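Local coordinates for angiopoietin-related protein 3 (Homo sapiens, PDB 6EUA) that raises plasma triglycerides by inhibiting lipoprotein lipase and, through the fibrinogen-like C-terminal domain modelled here, supports endothelial cell adhesion, at residues N68-F73 and T123-H128; E79-L84 and G168-D173; N178-K183 and K212-L217. All coordinates share one frame; numbering follows the deposited sequence.

Contact 1: residues N68-F73 and T123-H128; sequences NYKYGF and TNYTLH
Two side chains grip the phenolic oxygen of Tyr125: Lys70, through a hydrogen bond from NZ to Tyr125 OH of 3.2 Å, and Glu85, on helix 84-91, whose OE2 is hydrogen-bonded to the same oxygen. NZ donates, and the hydroxyl can in turn probably donate to the Glu85 carboxylate. NZ comes in at the edge of the Tyr125 ring, near its plane, and the angle CZ–OH···NZ is about 135°. The lysine chain crosses the tyrosine at about a right angle. It starts with CG swung away from the backbone N (chi1 167°), then bends at chi3 and chi4, and this double kink brings NZ round to the hydroxyl at the ring's edge. On the way, CD lies 3.3 Å above the ring of Tyr71, toward its rim, so the aliphatic part of Lys70 packs on an aromatic face while its charged end meets oxygen. Lysine suits a place that needs both.

Tyr125 follows Asn124, which carries an N-linked glycan in the natural protein but none here; both residues have positive phi. The turn is tied by an ST motif, in which Thr126 N donates to Thr123 OG1 over 3.2 Å in a nearly straight bond.

With an alanine in place of Lys70, the Tyr125 hydroxyl would probably lose its ammonium donor and the Tyr71 ring the packing of CD. The contact is therefore a short row of polar groups, in which the phenol oxygen sits between an ammonium and a carboxylate; within the fibrinogen-like C-terminal domain the tyrosine's reach, rather than any close backbone approach, joins helix 66-71 to the loop before strand 127-134.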
loop_
_atom_site.group_PDB
_atom_site.type_symbol
_atom_site.label_atom_id
_atom_site.label_comp_id
_atom_site.label_asym_id
_atom_site.label_seq_id
_atom_site.Cartn_x
_atom_site.Cartn_y
_atom_site.Cartn_z
ATOM N N ASN A 68 -7.456 -22.440 1.026
ATOM C CA ASN A 68 -6.811 -21.137 0.977
ATOM C C ASN A 68 -6.052 -20.914 -0.327
ATOM O O ASN A 68 -6.045 -19.783 -0.845
ATOM C CB ASN A 68 -5.918 -20.980 2.204
ATOM C CG ASN A 68 -6.723 -20.591 3.440
ATOM O OD1 ASN A 68 -7.855 -20.116 3.326
ATOM N ND2 ASN A 68 -6.168 -20.837 4.619
ATOM N N TYR A 69 -5.424 -21.958 -0.893
ATOM C CA TYR A 69 -4.836 -21.768 -2.216
ATOM C C TYR A 69 -5.917 -21.543 -3.269
ATOM O O TYR A 69 -5.668 -20.850 -4.270
ATOM C CB TYR A 69 -3.924 -22.945 -2.585
ATOM C CG TYR A 69 -2.461 -22.678 -2.257
ATOM C CD1 TYR A 69 -1.875 -23.235 -1.119
ATOM C CD2 TYR A 69 -1.675 -21.847 -3.061
ATOM C CE1 TYR A 69 -0.553 -22.982 -0.790
ATOM C CE2 TYR A 69 -0.335 -21.592 -2.744
ATOM C CZ TYR A 69 0.217 -22.163 -1.602
ATOM O OH TYR A 69 1.540 -21.926 -1.272
ATOM N N LYS A 70 -7.130 -22.044 -3.032
ATOM C CA LYS A 70 -8.213 -21.805 -3.977
ATOM C C LYS A 70 -8.774 -20.379 -3.868
ATOM O O LYS A 70 -9.048 -19.744 -4.889
ATOM C CB LYS A 70 -9.310 -22.850 -3.774
ATOM C CG LYS A 70 -10.622 -22.549 -4.463
ATOM C CD LYS A 70 -11.713 -23.470 -3.928
ATOM C CE LYS A 70 -11.858 -24.714 -4.772
ATOM N NZ LYS A 70 -12.748 -24.476 -5.950
ATOM N N TYR A 71 -8.936 -19.846 -2.655
ATOM C CA TYR A 71 -9.616 -18.566 -2.479
ATOM C C TYR A 71 -8.690 -17.380 -2.207
ATOM O O TYR A 71 -9.143 -16.235 -2.310
ATOM C CB TYR A 71 -10.652 -18.672 -1.351
ATOM C CG TYR A 71 -11.763 -19.651 -1.664
ATOM C CD1 TYR A 71 -12.626 -19.438 -2.731
ATOM C CD2 TYR A 71 -11.925 -20.811 -0.914
ATOM C CE1 TYR A 71 -13.646 -20.341 -3.028
ATOM C CE2 TYR A 71 -12.940 -21.717 -1.199
ATOM C CZ TYR A 71 -13.796 -21.477 -2.256
ATOM O OH TYR A 71 -14.796 -22.378 -2.540
ATOM N N GLY A 72 -7.424 -17.612 -1.896
ATOM C CA GLY A 72 -6.464 -16.545 -1.687
ATOM C C GLY A 72 -5.980 -16.490 -0.246
ATOM O O GLY A 72 -6.694 -16.861 0.691
ATOM N N PHE A 73 -4.742 -16.018 -0.067
ATOM C CA PHE A 73 -4.235 -15.695 1.266
ATOM C C PHE A 73 -3.112 -14.675 1.151
ATOM O O PHE A 73 -2.500 -14.519 0.092
ATOM C CB PHE A 73 -3.720 -16.929 2.019
ATOM C CG PHE A 73 -2.602 -17.650 1.310
ATOM C CD1 PHE A 73 -1.273 -17.241 1.453
ATOM C CD2 PHE A 73 -2.889 -18.731 0.481
ATOM C CE1 PHE A 73 -0.246 -17.920 0.790
ATOM C CE2 PHE A 73 -1.875 -19.413 -0.183
ATOM C CZ PHE A 73 -0.552 -19.004 -0.031
ATOM N N THR A 123 -10.329 -29.999 -13.052
ATOM C CA THR A 123 -9.042 -30.540 -13.474
ATOM C C THR A 123 -7.950 -30.338 -12.426
ATOM O O THR A 123 -6.770 -30.553 -12.731
ATOM C CB THR A 123 -8.591 -29.903 -14.795
ATOM O OG1 THR A 123 -8.272 -28.520 -14.580
ATOM C CG2 THR A 123 -9.670 -30.019 -15.872
ATOM N N ASN A 124 -8.316 -29.946 -11.203
ATOM C CA ASN A 124 -7.346 -29.507 -10.199
ATOM C C ASN A 124 -6.472 -28.386 -10.760
ATOM O O ASN A 124 -5.257 -28.349 -10.547
ATOM C CB ASN A 124 -6.483 -30.669 -9.691
ATOM C CG ASN A 124 -7.255 -31.629 -8.807
ATOM O OD1 ASN A 124 -8.067 -31.217 -7.971
ATOM N ND2 ASN A 124 -7.008 -32.924 -8.991
ATOM N N TYR A 125 -7.102 -27.484 -11.523
ATOM C CA TYR A 125 -6.453 -26.274 -12.034
ATOM C C TYR A 125 -5.203 -26.606 -12.853
ATOM O O TYR A 125 -4.119 -26.061 -12.628
ATOM C CB TYR A 125 -6.136 -25.312 -10.882
ATOM C CG TYR A 125 -7.378 -24.823 -10.168
ATOM C CD1 TYR A 125 -8.267 -23.972 -10.808
ATOM C CD2 TYR A 125 -7.673 -25.221 -8.868
ATOM C CE1 TYR A 125 -9.399 -23.519 -10.177
ATOM C CE2 TYR A 125 -8.818 -24.771 -8.222
ATOM C CZ TYR A 125 -9.678 -23.916 -8.885
ATOM O OH TYR A 125 -10.827 -23.439 -8.279
ATOM N N THR A 126 -5.367 -27.508 -13.821
ATOM C CA THR A 126 -4.224 -28.008 -14.577
ATOM C C THR A 126 -3.625 -26.912 -15.451
ATOM O O THR A 126 -4.338 -26.229 -16.192
ATOM C CB THR A 126 -4.642 -29.197 -15.426
ATOM O OG1 THR A 126 -5.108 -30.233 -14.554
ATOM C CG2 THR A 126 -3.462 -29.715 -16.222
ATOM N N LEU A 127 -2.308 -26.755 -15.362
ATOM C CA LEU A 127 -1.574 -25.700 -16.043
ATOM C C LEU A 127 -0.751 -26.283 -17.184
ATOM O O LEU A 127 -0.081 -27.303 -17.012
ATOM C CB LEU A 127 -0.654 -24.979 -15.064
ATOM C CG LEU A 127 0.092 -23.766 -15.597
ATOM C CD1 LEU A 127 -0.901 -22.619 -15.707
ATOM C CD2 LEU A 127 1.229 -23.408 -14.653
ATOM N N HIS A 128 -0.797 -25.631 -18.345
ATOM C CA HIS A 128 -0.048 -26.058 -19.526
ATOM C C HIS A 128 0.754 -24.863 -20.036
ATOM O O HIS A 128 0.171 -23.885 -20.518
ATOM C CB HIS A 128 -0.997 -26.599 -20.602
ATOM C CG HIS A 128 -0.303 -27.115 -21.824
ATOM N ND1 HIS A 128 -0.210 -26.388 -22.992
ATOM C CD2 HIS A 128 0.325 -28.291 -22.066
ATOM C CE1 HIS A 128 0.453 -27.088 -23.895
ATOM N NE2 HIS A 128 0.787 -28.248 -23.359
#

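Contact 2: residues E79-L84 and G168-D173; sequences EFWLGL and GWWWHD
The indoles of Trp81 and Trp170 meet obliquely, their six-membered rings tilted at 55° to each other with centroids 5.9 Å apart. The closest approach is from the far corner of one ring to the far corner of the other, Trp81 CH2 to Trp170 CH2 at 3.6 Å, and the same Trp81 CH2 lies 4.0 Å from Trp170 CZ3. Relative to the Trp81 ring, Trp170 CH2 lies at the edge and near the plane. Trp81 reaches this point with CG anti to the backbone N (chi1 169°), which carries the indole from strand 80-81 toward segment 168-173.

Leu84 adds the third apolar group. Its CD2 touches Trp170 CZ2 at 3.7 Å as the two side chains run antiparallel alongside each other, and its CG lies in the plane of the Trp81 ring at the edge. A branched leucine suits this spot because one methyl can meet the second indole while its CG abuts the edge of the first.

Tryptophan suits these places because it offers a large hydrocarbon surface as well as one N-H. Both buried N-H groups are satisfied by backbone oxygens: Trp81 NE1 bonds to Tyr69 O, and Trp170 NE1 to Tyr125 O. These bonds are likely to fix how each indole is turned. Further rings extend the cluster, Tyr69 edge-to-face with Trp81 and Phe148 edge-to-face with Trp170.

The result is an aromatic core within the fibrinogen-like domain, where the large antiparallel sheet, which includes strand 80-81, meets the small two-stranded sheet of 147-149 and 169-171.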
loop_
_atom_site.group_PDB
_atom_site.type_symbol
_atom_site.label_atom_id
_atom_site.label_comp_id
_atom_site.label_asym_id
_atom_site.label_seq_id
_atom_site.Cartn_x
_atom_site.Cartn_y
_atom_site.Cartn_z
ATOM N N GLU A 79 3.135 -9.862 0.705
ATOM C CA GLU A 79 3.202 -11.218 0.183
ATOM C C GLU A 79 1.808 -11.828 0.147
ATOM O O GLU A 79 1.076 -11.758 1.136
ATOM C CB GLU A 79 4.136 -12.081 1.025
ATOM C CG GLU A 79 5.519 -11.511 1.252
ATOM C CD GLU A 79 6.421 -12.533 1.936
ATOM O OE1 GLU A 79 6.015 -13.056 2.996
ATOM O OE2 GLU A 79 7.493 -12.858 1.382
ATOM N N PHE A 80 1.449 -12.430 -0.987
ATOM C CA PHE A 80 0.099 -12.946 -1.153
ATOM C C PHE A 80 0.072 -13.973 -2.275
ATOM O O PHE A 80 0.976 -14.051 -3.114
ATOM C CB PHE A 80 -0.910 -11.826 -1.463
ATOM C CG PHE A 80 -0.850 -11.354 -2.877
ATOM C CD1 PHE A 80 0.012 -10.332 -3.237
ATOM C CD2 PHE A 80 -1.634 -11.951 -3.861
ATOM C CE1 PHE A 80 0.087 -9.902 -4.559
ATOM C CE2 PHE A 80 -1.559 -11.538 -5.177
ATOM C CZ PHE A 80 -0.694 -10.506 -5.529
ATOM N N TRP A 81 -1.037 -14.712 -2.304
ATOM C CA TRP A 81 -1.411 -15.608 -3.391
ATOM C C TRP A 81 -2.850 -15.284 -3.762
ATOM O O TRP A 81 -3.728 -15.303 -2.894
ATOM C CB TRP A 81 -1.287 -17.064 -2.956
ATOM C CG TRP A 81 -1.901 -18.011 -3.934
ATOM C CD1 TRP A 81 -3.126 -18.601 -3.853
ATOM C CD2 TRP A 81 -1.303 -18.482 -5.144
ATOM N NE1 TRP A 81 -3.329 -19.415 -4.940
ATOM C CE2 TRP A 81 -2.219 -19.367 -5.745
ATOM C CE3 TRP A 81 -0.078 -18.245 -5.775
ATOM C CZ2 TRP A 81 -1.947 -20.022 -6.940
ATOM C CZ3 TRP A 81 0.183 -18.889 -6.973
ATOM C CH2 TRP A 81 -0.750 -19.767 -7.540
ATOM N N LEU A 82 -3.096 -14.959 -5.030
ATOM C CA LEU A 82 -4.391 -14.376 -5.373
ATOM C C LEU A 82 -5.542 -15.358 -5.131
ATOM O O LEU A 82 -6.624 -14.958 -4.676
ATOM C CB LEU A 82 -4.385 -13.900 -6.817
ATOM C CG LEU A 82 -5.718 -13.261 -7.239
ATOM C CD1 LEU A 82 -6.042 -12.026 -6.386
ATOM C CD2 LEU A 82 -5.671 -12.897 -8.720
ATOM N N GLY A 83 -5.321 -16.644 -5.401
ATOM C CA GLY A 83 -6.419 -17.635 -5.279
ATOM C C GLY A 83 -6.684 -18.249 -6.632
ATOM O O GLY A 83 -6.870 -17.556 -7.638
ATOM N N LEU A 84 -6.661 -19.590 -6.678
ATOM C CA LEU A 84 -6.843 -20.297 -7.947
ATOM C C LEU A 84 -8.203 -19.988 -8.565
ATOM O O LEU A 84 -8.311 -19.779 -9.783
ATOM C CB LEU A 84 -6.672 -21.803 -7.745
ATOM C CG LEU A 84 -5.215 -22.227 -7.527
ATOM C CD1 LEU A 84 -5.075 -23.686 -7.028
ATOM C CD2 LEU A 84 -4.410 -22.018 -8.805
ATOM N N GLY A 168 1.669 -24.869 -2.174
ATOM C CA GLY A 168 0.825 -25.280 -3.286
ATOM C C GLY A 168 1.467 -24.916 -4.614
ATOM O O GLY A 168 1.839 -23.765 -4.839
ATOM N N TRP A 169 1.574 -25.911 -5.500
ATOM C CA TRP A 169 2.310 -25.740 -6.748
ATOM C C TRP A 169 1.820 -26.737 -7.788
ATOM O O TRP A 169 1.149 -27.722 -7.470
ATOM C CB TRP A 169 3.827 -25.910 -6.543
ATOM C CG TRP A 169 4.665 -25.321 -7.652
ATOM C CD1 TRP A 169 5.564 -25.981 -8.481
ATOM C CD2 TRP A 169 4.689 -23.947 -8.056
ATOM N NE1 TRP A 169 6.125 -25.091 -9.364
ATOM C CE2 TRP A 169 5.611 -23.838 -9.121
ATOM C CE3 TRP A 169 4.018 -22.791 -7.617
ATOM C CZ2 TRP A 169 5.874 -22.619 -9.755
ATOM C CZ3 TRP A 169 4.297 -21.574 -8.240
ATOM C CH2 TRP A 169 5.208 -21.501 -9.298
ATOM N N TRP A 170 2.184 -26.469 -9.042
ATOM C CA TRP A 170 1.830 -27.321 -10.172
ATOM C C TRP A 170 2.952 -28.324 -10.425
ATOM O O TRP A 170 4.127 -27.945 -10.458
ATOM C CB TRP A 170 1.591 -26.477 -11.424
ATOM C CG TRP A 170 0.355 -25.569 -11.425
ATOM C CD1 TRP A 170 -0.931 -25.921 -11.770
ATOM C CD2 TRP A 170 0.307 -24.172 -11.096
ATOM N NE1 TRP A 170 -1.766 -24.829 -11.676
ATOM C CE2 TRP A 170 -1.033 -23.744 -11.270
ATOM C CE3 TRP A 170 1.266 -23.240 -10.676
ATOM C CZ2 TRP A 170 -1.440 -22.429 -11.033
ATOM C CZ3 TRP A 170 0.867 -21.925 -10.451
ATOM C CH2 TRP A 170 -0.482 -21.536 -10.620
ATOM N N TRP A 171 2.593 -29.595 -10.614
ATOM C CA TRP A 171 3.592 -30.654 -10.669
ATOM C C TRP A 171 3.299 -31.617 -11.807
ATOM O O TRP A 171 2.161 -31.763 -12.254
ATOM C CB TRP A 171 3.666 -31.445 -9.352
ATOM C CG TRP A 171 4.177 -30.625 -8.189
ATOM C CD1 TRP A 171 3.452 -30.177 -7.113
ATOM C CD2 TRP A 171 5.518 -30.149 -7.992
ATOM N NE1 TRP A 171 4.262 -29.456 -6.263
ATOM C CE2 TRP A 171 5.530 -29.420 -6.779
ATOM C CE3 TRP A 171 6.704 -30.255 -8.729
ATOM C CZ2 TRP A 171 6.683 -28.805 -6.288
ATOM C CZ3 TRP A 171 7.853 -29.655 -8.231
ATOM C CH2 TRP A 171 7.832 -28.939 -7.022
ATOM N N HIS A 172 4.367 -32.266 -12.263
ATOM C CA HIS A 172 4.314 -33.424 -13.140
ATOM C C HIS A 172 5.363 -34.396 -12.614
ATOM O O HIS A 172 6.199 -34.030 -11.784
ATOM C CB HIS A 172 4.570 -33.007 -14.595
ATOM C CG HIS A 172 4.907 -34.134 -15.519
ATOM N ND1 HIS A 172 5.896 -34.026 -16.471
ATOM C CD2 HIS A 172 4.340 -35.349 -15.701
ATOM C CE1 HIS A 172 5.963 -35.148 -17.163
ATOM N NE2 HIS A 172 5.037 -35.972 -16.708
ATOM N N ASP A 173 5.299 -35.653 -13.075
ATOM C CA ASP A 173 6.241 -36.691 -12.654
ATOM C C ASP A 173 7.698 -36.247 -12.732
ATOM O O ASP A 173 8.538 -36.754 -11.980
ATOM C CB ASP A 173 6.063 -37.952 -13.509
ATOM C CG ASP A 173 4.619 -38.214 -13.888
ATOM O OD1 ASP A 173 4.343 -38.425 -15.089
ATOM O OD2 ASP A 173 3.759 -38.213 -12.986
#

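Contact 3: residues N178-K183 and K212-L217; sequences NNLNGK and KSTKML
Leu180 projects from a type I beta turn, Asn179 to Gly182, onto strand 213-220 of the large antiparallel sheet in the fibrinogen-like domain. Its CB points toward the strand and lies 4.4 Å from Thr214 CG2. CG, held anti to the carbonyl carbon (chi1 -56°), makes no closer approach of its own and serves to set the fork, whose branches reach two alternate residues, Thr214 and Met216, on one face of the strand; Lys215 between them points away. CD2 approaches Thr214 CG2 at 4.2 Å, while CD1 lies 4.4 Å from Met216 CG and 4.4 Å from Met216 SD. The packing is fairly loose van der Waals contact, and Ile100 and Leu102 of strand 96-104 also touch the leucine.

Threonine suits its place because it has two different faces: the methyl serves Leu180, while OG1 is hydrogen-bonded to OE1 of Gln53, a glutamine that also gives its NE2 to Asn181 OD1 and so bridges strand and turn beside the apolar patch. Methionine supplies a slim, unbranched arm that lies against CD1. Arg55 NH1 bonds to both Leu180 O and Gly182 O, holding the turn over the sheet.

Gly182 closes the turn, its N donating to Asn179 O over 2.9 Å, and a CB on Gly182 would clash with that same oxygen.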
loop_
_atom_site.group_PDB
_atom_site.type_symbol
_atom_site.label_atom_id
_atom_site.label_comp_id
_atom_site.label_asym_id
_atom_site.label_seq_id
_atom_site.Cartn_x
_atom_site.Cartn_y
_atom_site.Cartn_z
ATOM N N ASN A 178 11.468 -26.066 -8.629
ATOM C CA ASN A 178 10.796 -24.961 -9.306
ATOM C C ASN A 178 9.651 -24.376 -8.474
ATOM O O ASN A 178 8.783 -23.689 -9.034
ATOM C CB ASN A 178 10.245 -25.437 -10.656
ATOM C CG ASN A 178 8.998 -26.327 -10.497
ATOM O OD1 ASN A 178 8.793 -26.956 -9.465
ATOM N ND2 ASN A 178 8.166 -26.368 -11.525
ATOM N N ASN A 179 9.593 -24.654 -7.174
ATOM C CA ASN A 179 8.421 -24.346 -6.358
ATOM C C ASN A 179 8.556 -22.953 -5.770
ATOM O O ASN A 179 9.037 -22.773 -4.653
ATOM C CB ASN A 179 8.233 -25.398 -5.275
ATOM C CG ASN A 179 6.942 -25.205 -4.478
ATOM O OD1 ASN A 179 6.224 -24.207 -4.639
ATOM N ND2 ASN A 179 6.640 -26.176 -3.606
ATOM N N LEU A 180 8.061 -21.961 -6.510
ATOM C CA LEU A 180 8.064 -20.589 -6.021
ATOM C C LEU A 180 7.138 -20.386 -4.829
ATOM O O LEU A 180 7.257 -19.362 -4.141
ATOM C CB LEU A 180 7.678 -19.635 -7.144
ATOM C CG LEU A 180 8.547 -19.720 -8.400
ATOM C CD1 LEU A 180 8.239 -18.553 -9.307
ATOM C CD2 LEU A 180 10.046 -19.770 -8.055
ATOM N N ASN A 181 6.219 -21.324 -4.575
ATOM C CA ASN A 181 5.387 -21.301 -3.377
ATOM C C ASN A 181 5.941 -22.230 -2.293
ATOM O O ASN A 181 5.210 -22.615 -1.367
ATOM C CB ASN A 181 3.939 -21.665 -3.729
ATOM C CG ASN A 181 3.227 -20.564 -4.528
ATOM O OD1 ASN A 181 3.709 -19.437 -4.630
ATOM N ND2 ASN A 181 2.081 -20.905 -5.108
ATOM N N GLY A 182 7.222 -22.586 -2.398
ATOM C CA GLY A 182 7.849 -23.525 -1.496
ATOM C C GLY A 182 8.248 -22.893 -0.174
ATOM O O GLY A 182 7.940 -21.739 0.125
ATOM N N LYS A 183 8.939 -23.689 0.641
ATOM C CA LYS A 183 9.340 -23.235 1.966
ATOM C C LYS A 183 10.425 -22.174 1.841
ATOM O O LYS A 183 11.452 -22.400 1.191
ATOM C CB LYS A 183 9.830 -24.408 2.807
ATOM C CG LYS A 183 10.474 -23.991 4.127
ATOM C CD LYS A 183 9.530 -24.168 5.305
ATOM C CE LYS A 183 10.178 -23.700 6.609
ATOM N NZ LYS A 183 10.206 -22.207 6.739
ATOM N N LYS A 212 15.416 -14.710 -3.634
ATOM C CA LYS A 212 15.028 -13.936 -2.463
ATOM C C LYS A 212 13.590 -13.430 -2.541
ATOM O O LYS A 212 12.917 -13.316 -1.508
ATOM C CB LYS A 212 15.980 -12.739 -2.278
ATOM C CG LYS A 212 15.473 -11.677 -1.302
ATOM C CD LYS A 212 16.516 -10.632 -0.989
ATOM C CE LYS A 212 16.752 -9.701 -2.171
ATOM N NZ LYS A 212 18.167 -9.235 -2.225
ATOM N N SER A 213 13.099 -13.129 -3.743
ATOM C CA SER A 213 11.766 -12.572 -3.908
ATOM C C SER A 213 11.229 -13.001 -5.265
ATOM O O SER A 213 11.993 -13.183 -6.218
ATOM C CB SER A 213 11.772 -11.038 -3.761
ATOM O OG SER A 213 12.536 -10.420 -4.780
ATOM N N THR A 214 9.911 -13.210 -5.336
ATOM C CA THR A 214 9.270 -13.679 -6.555
ATOM C C THR A 214 8.053 -12.825 -6.876
ATOM O O THR A 214 7.390 -12.301 -5.978
ATOM C CB THR A 214 8.812 -15.173 -6.453
ATOM O OG1 THR A 214 7.752 -15.310 -5.482
ATOM C CG2 THR A 214 9.987 -16.079 -6.075
ATOM N N LYS A 215 7.759 -12.710 -8.171
ATOM C CA LYS A 215 6.474 -12.230 -8.653
ATOM C C LYS A 215 6.000 -13.171 -9.745
ATOM O O LYS A 215 6.796 -13.610 -10.580
ATOM C CB LYS A 215 6.550 -10.814 -9.234
ATOM C CG LYS A 215 6.664 -9.678 -8.219
ATOM C CD LYS A 215 6.922 -8.372 -8.949
ATOM C CE LYS A 215 7.129 -7.203 -7.998
ATOM N NZ LYS A 215 6.673 -5.917 -8.590
ATOM N N MET A 216 4.705 -13.458 -9.754
ATOM C CA MET A 216 4.052 -14.123 -10.873
ATOM C C MET A 216 2.979 -13.192 -11.416
ATOM O O MET A 216 2.136 -12.705 -10.653
ATOM C CB MET A 216 3.464 -15.471 -10.442
ATOM C CG MET A 216 4.493 -16.350 -9.709
ATOM S SD MET A 216 3.875 -17.997 -9.301
ATOM C CE MET A 216 3.592 -18.622 -10.952
ATOM N N LEU A 217 3.019 -12.937 -12.729
ATOM C CA LEU A 217 2.184 -11.925 -13.366
ATOM C C LEU A 217 1.543 -12.472 -14.635
ATOM O O LEU A 217 2.208 -13.147 -15.422
ATOM C CB LEU A 217 3.011 -10.680 -13.720
ATOM C CG LEU A 217 3.619 -9.967 -12.508
ATOM C CD1 LEU A 217 5.136 -9.939 -12.607
ATOM C CD2 LEU A 217 3.032 -8.569 -12.363
#

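How the contacts relate
Contacts 2 and 3 are buried and lack polar bonds across their segments, whereas contact 1 is only partly buried and rests on one lysine–tyrosine hydrogen bond. Contact 2 packs aromatic surface, contact 3 aliphatic groups over a strand of the large sheet. Contacts 1 and 2 are close neighbours, with centres about 6 Å apart: strand 73-74 pairs with 80-81, and Leu127 packs on Trp170. Contact 3 lies about 9 Å from contact 2, centre to centre, and joins it through Asn181, whose ND2 donates to Gly168 O at 2.9 Å. Contacts 1 and 3, about 15 Å apart between centres, meet where Tyr69 touches Asn181.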